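Local structure of SnoK (Streptomyces nogalater, 5EPA) at residues Met182-Phe185 / Ala186-Arg189; Ser26-Ala29 / Val30-Tyr33; Asp193-Pro196 / Asp197-Trp200. The protein is a carbocyclase of nogalamycin biosynthesis that binds iron and 2-oxoglutarate, consistent with the chemistry of non-heme, 2-oxoglutarate-dependent oxygenases. All coordinates share one frame; numbering follows the deposited sequence.

Contact 1: residues Met182-Phe185 / Ala186-Arg189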
ATOM      1  N   MET A 182       1.952 -16.580   2.347  1.00 36.64           N
ATOM      2  CA  MET A 182       1.711 -17.220   3.634  1.00 35.49           C
ATOM      3  C   MET A 182       0.300 -17.777   3.734  1.00 33.49           C
ATOM      4  O   MET A 182      -0.666 -17.027   3.652  1.00 34.05           O
ATOM      5  CB  MET A 182       1.945 -16.232   4.765  1.00 35.74           C
ATOM      6  CG  MET A 182       3.431 -15.961   5.039  1.00 38.58           C
ATOM      7  SD  MET A 182       3.735 -15.070   6.571  1.00 37.97           S
ATOM      8  CE  MET A 182       2.397 -13.869   6.567  1.00 40.77           C
ATOM      9  N   THR A 183       0.173 -19.079   3.897  1.00 32.01           N
ATOM     10  CA  THR A 183      -1.113 -19.670   4.153  1.00 32.03           C
ATOM     11  C   THR A 183      -1.523 -19.442   5.622  1.00 31.98           C
ATOM     12  O   THR A 183      -2.694 -19.232   5.918  1.00 32.20           O
ATOM     13  CB  THR A 183      -1.077 -21.151   3.823  1.00 32.90           C
ATOM     14  OG1 THR A 183      -0.804 -21.282   2.436  1.00 32.08           O
ATOM     15  CG2 THR A 183      -2.426 -21.838   4.128  1.00 33.94           C
ATOM     16  N   SER A 184      -0.550 -19.522   6.529  1.00 31.63           N
ATOM     17  CA  SER A 184      -0.744 -19.221   7.940  1.00 30.98           C
ATOM     18  C   SER A 184       0.491 -18.559   8.506  1.00 30.79           C
ATOM     19  O   SER A 184       1.558 -18.625   7.889  1.00 31.62           O
ATOM     20  CB  SER A 184      -1.061 -20.472   8.734  1.00 32.23           C
ATOM     21  OG  SER A 184      -0.027 -21.398   8.740  1.00 33.59           O
ATOM     22  N   PHE A 185       0.366 -17.931   9.679  1.00 29.42           N
ATOM     23  CA  PHE A 185       1.461 -17.127  10.231  1.00 28.84           C
ATOM     24  C   PHE A 185       2.681 -17.940  10.679  1.00 29.02           C
ATOM     25  O   PHE A 185       3.751 -17.415  10.764  1.00 27.78           O
ATOM     26  CB  PHE A 185       0.978 -16.196  11.350  1.00 28.38           C
ATOM     27  CG  PHE A 185       0.232 -14.997  10.845  1.00 27.78           C
ATOM     28  CD1 PHE A 185       0.894 -14.017  10.142  1.00 27.44           C
ATOM     29  CD2 PHE A 185      -1.165 -14.842  11.065  1.00 27.45           C
ATOM     30  CE1 PHE A 185       0.198 -12.891   9.666  1.00 26.72           C
ATOM     31  CE2 PHE A 185      -1.859 -13.738  10.589  1.00 26.14           C
ATOM     32  CZ  PHE A 185      -1.185 -12.762   9.901  1.00 26.40           C
ATOM     33  N   ALA A 186       2.515 -19.233  10.911  1.00 30.05           N
ATOM     34  CA  ALA A 186       3.638 -20.095  11.180  1.00 31.15           C
ATOM     35  C   ALA A 186       4.683 -20.124  10.038  1.00 31.86           C
ATOM     36  O   ALA A 186       5.804 -20.580  10.262  1.00 32.37           O
ATOM     37  CB  ALA A 186       3.162 -21.496  11.421  1.00 31.92           C
ATOM     38  N   GLU A 187       4.299 -19.682   8.839  1.00 31.50           N
ATOM     39  CA  GLU A 187       5.188 -19.659   7.698  1.00 32.68           C
ATOM     40  C   GLU A 187       6.109 -18.426   7.676  1.00 32.73           C
ATOM     41  O   GLU A 187       6.966 -18.323   6.799  1.00 31.74           O
ATOM     42  CB  GLU A 187       4.417 -19.723   6.392  1.00 33.32           C
ATOM     43  CG  GLU A 187       3.927 -21.120   6.050  1.00 36.52           C
ATOM     44  CD  GLU A 187       2.944 -21.138   4.868  1.00 37.99           C
ATOM     45  OE1 GLU A 187       3.110 -20.375   3.902  1.00 38.39           O
ATOM     46  OE2 GLU A 187       1.980 -21.919   4.906  1.00 41.51           O
ATOM     47  N   PHE A 188       5.945 -17.527   8.649  1.00 33.10           N
ATOM     48  CA  PHE A 188       6.752 -16.360   8.737  1.00 33.52           C
ATOM     49  C   PHE A 188       8.210 -16.759   8.830  1.00 34.73           C
ATOM     50  O   PHE A 188       8.594 -17.645   9.602  1.00 35.09           O
ATOM     51  CB  PHE A 188       6.378 -15.517   9.946  1.00 34.87           C
ATOM     52  CG  PHE A 188       7.347 -14.402  10.205  1.00 38.53           C
ATOM     53  CD1 PHE A 188       7.276 -13.219   9.469  1.00 38.45           C
ATOM     54  CD2 PHE A 188       8.418 -14.577  11.108  1.00 40.37           C
ATOM     55  CE1 PHE A 188       8.230 -12.214   9.663  1.00 40.29           C
ATOM     56  CE2 PHE A 188       9.356 -13.558  11.315  1.00 41.41           C
ATOM     57  CZ  PHE A 188       9.268 -12.380  10.592  1.00 40.32           C
ATOM     58  N   ARG A 189       9.009 -16.082   8.017  1.00 35.66           N
ATOM     59  CA  ARG A 189      10.488 -16.204   8.051  1.00 37.76           C
ATOM     60  C   ARG A 189      11.139 -14.787   8.012  1.00 35.38           C
ATOM     61  O   ARG A 189      10.613 -13.868   7.363  1.00 31.84           O
ATOM     62  CB  ARG A 189      11.006 -17.021   6.865  1.00 40.47           C
ATOM     63  CG  ARG A 189      10.517 -18.472   6.703  1.00 43.14           C
ATOM     64  CD  ARG A 189      10.973 -19.354   7.847  1.00 47.50           C
ATOM     65  NE  ARG A 189      10.457 -20.766   7.788  1.00 52.93           N
ATOM     66  CZ  ARG A 189       9.313 -21.203   8.363  1.00 53.17           C
ATOM     67  NH1 ARG A 189       8.530 -20.374   9.077  1.00 51.14           N
ATOM     68  NH2 ARG A 189       8.945 -22.481   8.235  1.00 53.96           N
TER

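Contact 2: residues Ser26-Ala29 / Val30-Tyr33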
ATOM      1  N   SER A  26       5.424  11.711 -16.476  1.00 38.09           N
ATOM      2  CA  SER A  26       6.536  11.567 -17.403  1.00 39.51           C
ATOM      3  C   SER A  26       6.877  10.112 -17.667  1.00 39.62           C
ATOM      4  O   SER A  26       6.753   9.274 -16.804  1.00 38.92           O
ATOM      5  CB  SER A  26       7.788  12.316 -16.903  1.00 39.62           C
ATOM      6  OG  SER A  26       8.214  11.825 -15.627  1.00 38.90           O
ATOM      7  N   LYS A  27       7.352   9.850 -18.866  1.00 41.68           N
ATOM      8  CA  LYS A  27       7.981   8.599 -19.199  1.00 43.54           C
ATOM      9  C   LYS A  27       9.107   8.218 -18.260  1.00 41.94           C
ATOM     10  O   LYS A  27       9.313   7.049 -17.993  1.00 42.04           O
ATOM     11  CB  LYS A  27       8.554   8.738 -20.600  1.00 49.16           C
ATOM     12  CG  LYS A  27       7.467   8.574 -21.634  1.00 55.18           C
ATOM     13  CD  LYS A  27       7.961   8.652 -23.063  1.00 62.69           C
ATOM     14  CE  LYS A  27       6.753   8.754 -24.008  1.00 66.77           C
ATOM     15  NZ  LYS A  27       5.896   9.972 -23.804  1.00 66.88           N
ATOM     16  N   GLU A  28       9.820   9.199 -17.752  1.00 40.65           N
ATOM     17  CA  GLU A  28      10.918   8.956 -16.823  1.00 41.44           C
ATOM     18  C   GLU A  28      10.404   8.398 -15.501  1.00 38.14           C
ATOM     19  O   GLU A  28      11.012   7.517 -14.881  1.00 37.95           O
ATOM     20  CB  GLU A  28      11.695  10.276 -16.557  1.00 44.59           C
ATOM     21  CG  GLU A  28      12.450  10.924 -17.752  1.00 47.43           C
ATOM     22  CD  GLU A  28      11.554  11.458 -18.901  1.00 49.24           C
ATOM     23  OE1 GLU A  28      10.463  12.003 -18.606  1.00 48.04           O
ATOM     24  OE2 GLU A  28      11.972  11.373 -20.099  1.00 53.41           O
ATOM     25  N   ALA A  29       9.293   8.939 -15.039  1.00 35.72           N
ATOM     26  CA  ALA A  29       8.684   8.434 -13.818  1.00 34.06           C
ATOM     27  C   ALA A  29       8.210   6.988 -13.970  1.00 32.94           C
ATOM     28  O   ALA A  29       8.379   6.166 -13.066  1.00 32.28           O
ATOM     29  CB  ALA A  29       7.512   9.312 -13.399  1.00 34.09           C
ATOM     30  N   VAL A  30       7.655   6.667 -15.122  1.00 33.03           N
ATOM     31  CA  VAL A  30       7.264   5.298 -15.408  1.00 33.05           C
ATOM     32  C   VAL A  30       8.487   4.358 -15.470  1.00 34.10           C
ATOM     33  O   VAL A  30       8.475   3.276 -14.881  1.00 34.30           O
ATOM     34  CB  VAL A  30       6.523   5.213 -16.748  1.00 33.74           C
ATOM     35  CG1 VAL A  30       6.272   3.764 -17.133  1.00 33.31           C
ATOM     36  CG2 VAL A  30       5.221   5.998 -16.658  1.00 33.78           C
ATOM     37  N   ARG A  31       9.550   4.790 -16.140  1.00 35.43           N
ATOM     38  CA  ARG A  31      10.766   4.005 -16.195  1.00 37.09           C
ATOM     39  C   ARG A  31      11.375   3.818 -14.803  1.00 34.41           C
ATOM     40  O   ARG A  31      11.841   2.735 -14.467  1.00 33.92           O
ATOM     41  CB  ARG A  31      11.760   4.623 -17.181  1.00 41.99           C
ATOM     42  CG  ARG A  31      13.058   3.838 -17.360  1.00 47.96           C
ATOM     43  CD  ARG A  31      13.978   4.437 -18.417  1.00 53.86           C
ATOM     44  NE  ARG A  31      14.266   5.880 -18.229  1.00 62.19           N
ATOM     45  CZ  ARG A  31      13.796   6.946 -18.935  1.00 68.48           C
ATOM     46  NH1 ARG A  31      12.937   6.841 -19.972  1.00 70.15           N
ATOM     47  NH2 ARG A  31      14.204   8.176 -18.581  1.00 69.52           N
ATOM     48  N   PHE A  32      11.362   4.859 -13.988  1.00 31.95           N
ATOM     49  CA  PHE A  32      11.903   4.764 -12.635  1.00 30.24           C
ATOM     50  C   PHE A  32      11.160   3.705 -11.868  1.00 29.57           C
ATOM     51  O   PHE A  32      11.753   2.859 -11.205  1.00 28.97           O
ATOM     52  CB  PHE A  32      11.787   6.115 -11.929  1.00 30.17           C
ATOM     53  CG  PHE A  32      12.465   6.183 -10.580  1.00 29.35           C
ATOM     54  CD1 PHE A  32      11.839   5.716  -9.444  1.00 28.19           C
ATOM     55  CD2 PHE A  32      13.717   6.731 -10.451  1.00 30.74           C
ATOM     56  CE1 PHE A  32      12.445   5.771  -8.203  1.00 28.12           C
ATOM     57  CE2 PHE A  32      14.349   6.789  -9.197  1.00 30.44           C
ATOM     58  CZ  PHE A  32      13.693   6.339  -8.067  1.00 29.32           C
ATOM     59  N   TYR A  33       9.821   3.742 -11.951  1.00 29.15           N
ATOM     60  CA  TYR A  33       8.986   2.718 -11.320  1.00 28.17           C
ATOM     61  C   TYR A  33       9.321   1.319 -11.789  1.00 28.74           C
ATOM     62  O   TYR A  33       9.464   0.444 -10.985  1.00 29.18           O
ATOM     63  CB  TYR A  33       7.492   2.976 -11.558  1.00 27.35           C
ATOM     64  CG  TYR A  33       6.636   1.849 -11.026  1.00 26.02           C
ATOM     65  CD1 TYR A  33       6.416   1.705  -9.653  1.00 24.86           C
ATOM     66  CD2 TYR A  33       6.051   0.917 -11.875  1.00 25.71           C
ATOM     67  CE1 TYR A  33       5.624   0.679  -9.176  1.00 23.71           C
ATOM     68  CE2 TYR A  33       5.304  -0.133 -11.369  1.00 24.66           C
ATOM     69  CZ  TYR A  33       5.084  -0.226 -10.032  1.00 23.55           C
ATOM     70  OH  TYR A  33       4.355  -1.273  -9.510  1.00 23.55           O
TER

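Contact 3: residues Asp193-Pro196 / Asp197-Trp200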
ATOM      1  N   ASP A 193      16.639 -14.712   6.005  1.00 36.75           N
ATOM      2  CA  ASP A 193      16.643 -16.186   5.761  1.00 38.89           C
ATOM      3  C   ASP A 193      16.065 -16.539   4.384  1.00 37.76           C
ATOM      4  O   ASP A 193      16.574 -17.385   3.689  1.00 37.99           O
ATOM      5  CB  ASP A 193      15.871 -16.917   6.855  1.00 40.28           C
ATOM      6  CG  ASP A 193      16.583 -16.865   8.218  1.00 43.25           C
ATOM      7  OD1 ASP A 193      17.827 -16.940   8.275  1.00 45.28           O
ATOM      8  OD2 ASP A 193      15.911 -16.730   9.254  1.00 46.29           O
ATOM      9  N   VAL A 194      15.019 -15.805   3.994  1.00 36.18           N
ATOM     10  CA  VAL A 194      14.428 -15.905   2.664  1.00 34.88           C
ATOM     11  C   VAL A 194      15.353 -15.363   1.565  1.00 34.05           C
ATOM     12  O   VAL A 194      15.570 -16.004   0.548  1.00 34.96           O
ATOM     13  CB  VAL A 194      13.154 -15.073   2.595  1.00 34.64           C
ATOM     14  CG1 VAL A 194      12.580 -15.125   1.194  1.00 35.42           C
ATOM     15  CG2 VAL A 194      12.109 -15.542   3.608  1.00 34.37           C
ATOM     16  N   TRP A 195      15.875 -14.159   1.784  1.00 32.33           N
ATOM     17  CA  TRP A 195      16.741 -13.442   0.841  1.00 31.79           C
ATOM     18  C   TRP A 195      18.114 -13.132   1.464  1.00 32.32           C
ATOM     19  O   TRP A 195      18.285 -12.097   2.055  1.00 31.05           O
ATOM     20  CB  TRP A 195      16.062 -12.134   0.457  1.00 30.42           C
ATOM     21  CG  TRP A 195      16.715 -11.355  -0.628  1.00 30.56           C
ATOM     22  CD1 TRP A 195      17.628 -11.804  -1.530  1.00 31.79           C
ATOM     23  CD2 TRP A 195      16.490  -9.987  -0.937  1.00 29.70           C
ATOM     24  NE1 TRP A 195      17.973 -10.807  -2.387  1.00 31.65           N
ATOM     25  CE2 TRP A 195      17.293  -9.675  -2.044  1.00 30.15           C
ATOM     26  CE3 TRP A 195      15.690  -8.984  -0.379  1.00 28.76           C
ATOM     27  CZ2 TRP A 195      17.311  -8.418  -2.626  1.00 29.69           C
ATOM     28  CZ3 TRP A 195      15.708  -7.727  -0.952  1.00 28.08           C
ATOM     29  CH2 TRP A 195      16.531  -7.455  -2.065  1.00 28.69           C
ATOM     30  N   PRO A 196      19.068 -14.057   1.365  1.00 33.70           N
ATOM     31  CA  PRO A 196      20.333 -13.897   2.110  1.00 35.02           C
ATOM     32  C   PRO A 196      21.055 -12.577   1.885  1.00 34.77           C
ATOM     33  O   PRO A 196      21.718 -12.074   2.785  1.00 34.85           O
ATOM     34  CB  PRO A 196      21.185 -15.046   1.594  1.00 36.46           C
ATOM     35  CG  PRO A 196      20.179 -16.091   1.251  1.00 36.26           C
ATOM     36  CD  PRO A 196      18.978 -15.367   0.714  1.00 34.51           C
ATOM     37  N   ASP A 197      20.909 -12.013   0.707  1.00 34.90           N
ATOM     38  CA  ASP A 197      21.586 -10.762   0.387  1.00 36.08           C
ATOM     39  C   ASP A 197      20.846  -9.500   0.884  1.00 34.00           C
ATOM     40  O   ASP A 197      21.365  -8.388   0.740  1.00 34.74           O
ATOM     41  CB  ASP A 197      21.795 -10.690  -1.110  1.00 38.38           C
ATOM     42  CG  ASP A 197      23.046  -9.934  -1.488  1.00 41.90           C
ATOM     43  OD1 ASP A 197      24.154 -10.310  -1.045  1.00 43.34           O
ATOM     44  OD2 ASP A 197      22.901  -8.916  -2.223  1.00 45.12           O
ATOM     45  N   TYR A 198      19.660  -9.670   1.473  1.00 31.21           N
ATOM     46  CA  TYR A 198      18.868  -8.535   1.976  1.00 29.41           C
ATOM     47  C   TYR A 198      19.679  -7.529   2.784  1.00 29.70           C
ATOM     48  O   TYR A 198      19.623  -6.345   2.519  1.00 29.33           O
ATOM     49  CB  TYR A 198      17.632  -8.991   2.800  1.00 27.68           C
ATOM     50  CG  TYR A 198      16.956  -7.867   3.572  1.00 25.91           C
ATOM     51  CD1 TYR A 198      16.464  -6.752   2.913  1.00 24.94           C
ATOM     52  CD2 TYR A 198      16.841  -7.901   4.947  1.00 25.48           C
ATOM     53  CE1 TYR A 198      15.918  -5.691   3.609  1.00 24.02           C
ATOM     54  CE2 TYR A 198      16.306  -6.840   5.651  1.00 24.73           C
ATOM     55  CZ  TYR A 198      15.849  -5.732   4.979  1.00 24.06           C
ATOM     56  OH  TYR A 198      15.230  -4.684   5.663  1.00 23.78           O
ATOM     57  N   PRO A 199      20.437  -8.001   3.766  1.00 30.99           N
ATOM     58  CA  PRO A 199      21.175  -7.046   4.590  1.00 31.72           C
ATOM     59  C   PRO A 199      22.236  -6.178   3.871  1.00 32.47           C
ATOM     60  O   PRO A 199      22.654  -5.176   4.440  1.00 32.75           O
ATOM     61  CB  PRO A 199      21.875  -7.936   5.655  1.00 33.19           C
ATOM     62  CG  PRO A 199      21.357  -9.320   5.484  1.00 32.75           C
ATOM     63  CD  PRO A 199      20.730  -9.399   4.122  1.00 31.92           C
ATOM     64  N   TRP A 200      22.641  -6.559   2.666  1.00 32.92           N
ATOM     65  CA  TRP A 200      23.632  -5.815   1.880  1.00 33.98           C
ATOM     66  C   TRP A 200      23.004  -4.962   0.782  1.00 32.95           C
ATOM     67  O   TRP A 200      23.704  -4.302   0.008  1.00 32.81           O
ATOM     68  CB  TRP A 200      24.658  -6.794   1.302  1.00 35.92           C
ATOM     69  CG  TRP A 200      25.103  -7.714   2.365  1.00 37.43           C
ATOM     70  CD1 TRP A 200      24.922  -9.057   2.412  1.00 38.20           C
ATOM     71  CD2 TRP A 200      25.710  -7.350   3.602  1.00 39.31           C
ATOM     72  NE1 TRP A 200      25.353  -9.549   3.595  1.00 39.86           N
ATOM     73  CE2 TRP A 200      25.860  -8.525   4.348  1.00 40.65           C
ATOM     74  CE3 TRP A 200      26.149  -6.138   4.156  1.00 40.25           C
ATOM     75  CZ2 TRP A 200      26.464  -8.541   5.619  1.00 42.42           C
ATOM     76  CZ3 TRP A 200      26.717  -6.144   5.419  1.00 41.66           C
ATOM     77  CH2 TRP A 200      26.886  -7.341   6.134  1.00 42.71           C
TER

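Contact 1: residues Met182-Phe185 / Ala186-Arg189
Glu187 reaches back over the turn to take up the backbone N-H of Thr183, four residues earlier. The bond from Thr183 N to Glu187 OE1 is 3.2 Å long and fairly straight at the hydrogen (162°), but it arrives from above the carboxylate plane, well tilted out of it. CG of Glu187 lies beside its own backbone N and anti to the carbonyl carbon (chi1 -78°), and the chain then runs out extended, which carries the carboxylate across Thr183; OE2 rests 3.3 Å from Thr183 CB. On the way, Glu187 CB passes Met182 CG, the two chains sliding past each other in opposite directions. With an alanine here, the N-H of Thr183 would probably lose this acceptor and the bend before the turn would be freer to move.

The backbone beneath is a short 3-10 turn in the long loop between strand 164-166 and helix 191-194. Its i to i+3 bonds run from Glu187 N to Ser184 O (3.1 Å) and from Phe188 N to Phe185 O (3.0 Å). The next carbonyl, Ala186 O, is served by a side chain instead: Arg189 NH1 lies in the carbonyl plane, on a lone pair, at 3.0 Å. The same NH1 also donates to Phe188 O, 2.8 Å away, and both acceptors lie near the guanidinium plane, so the two bonds together fix its rotation. Met182, whose backbone is hydrogen-bonded to Thr137 and Val251, is the buried residue of the group, and its SD lies 3.9 Å from Phe188 N.

Contact 2: residues Ser26-Ala29 / Val30-Tyr33
Ser26 caps the start of helix 27-36, and through its carbonyl it also meets Val30 in the first turn. Its hydroxyl, with OG placed between the backbone N and the carbonyl carbon (chi1 60°), turns back to accept from Ala29 N at 3.1 Å, the classic N-cap bond that satisfies an N-H with no earlier helical carbonyl to serve it. The carbonyl of Ser26 meanwhile takes Val30 N at 3.2 Å, and Val30 CG2 leans on the same oxygen. Lys27 contributes through its backbone: its O receives Arg31 N at 2.9 Å.

At Glu28 the side chains themselves meet. Arg31 leaves with CG anti to the backbone N (chi1 -178°) and bends at chi3, folding the guanidinium back so that one face lies over Glu28 CA, offset toward the rim. NH2 comes 3.4 Å from Glu28 CG, touching the aliphatic part of the glutamate. The charged ends stay apart, with Glu28 OE2 4.2 Å from Arg31 NH2 and the carboxylate and guanidinium planes 77° apart; at that separation, longer than a salt bridge, the attraction between the opposite charges is probably weak. Glu28 O accepts Phe32 N at 2.8 Å, and Ala29 O accepts Tyr33 N, completing four successive i to i+4 bonds.

The helix lies at the surface, with Tyr33 its buried residue here. Phe32 meets Tyr38 edge-to-face and touches Val39 of strand 38-41, an outermost strand of the large antiparallel sheet; Tyr33 also packs on Val39, and together with Val30 it rests against Leu107 of helix 98-108.

Contact 3: residues Asp193-Pro196 / Asp197-Trp200
Trp195 holds CG anti to its own N (chi1 -172°) and Tyr198 does likewise (chi1 168°), and these settings put the indole under the turn that the two residues close. The CA of Tyr198 sits over the face of the six-membered ring, 4.2 Å from its centroid and 21° off the normal, a CH-pi contact. Tyr198 CB adds an apolar touch on Trp195 CE3 at 3.7 Å, with the side chains crossing at about a right angle. Asp197 CB lies 4.0 Å from Trp195 NE1 on the other ring of the indole.

Residues Trp195 to Tyr198 form a type I beta turn, with Pro196 at its second position, and Tyr198 N donates to Trp195 O at 2.8 Å, from above the carbonyl plane. Pro199 follows directly, its CD 3.1 Å from Pro196 O, within the 3-10 segment 198-200; Trp200 N bonds to Asp197 O.

The turn leads from the end of helix 191-194 toward strand 204-206, an outermost strand of the four-stranded sheet. Trp195, just past the helix end, is buried against the loop residues Ser170 and Asp177, and Arg173 makes a cation-pi contact with its ring.

All three contacts are local and lie at the surface, about 20 Å from the centre of the chain, each with one buried residue: Met182, Tyr33 and Trp195. Contacts 1 and 3 belong to the same excursion between strands 164-166 and 204-206, contact 1 before helix 191-194, contact 3 at its end and in the turn that follows, and they touch where Arg189 CB packs on Val194 CG2. Contact 2 stands apart from both. The chemistry follows the setting: the helix start repeats i to i+4 backbone bonds and needs a side chain for its cap, whereas the loop of contact 1 uses two side chains, Glu187 and Arg189, as partners for backbone groups, and contact 3 combines one turn bond with aromatic packing.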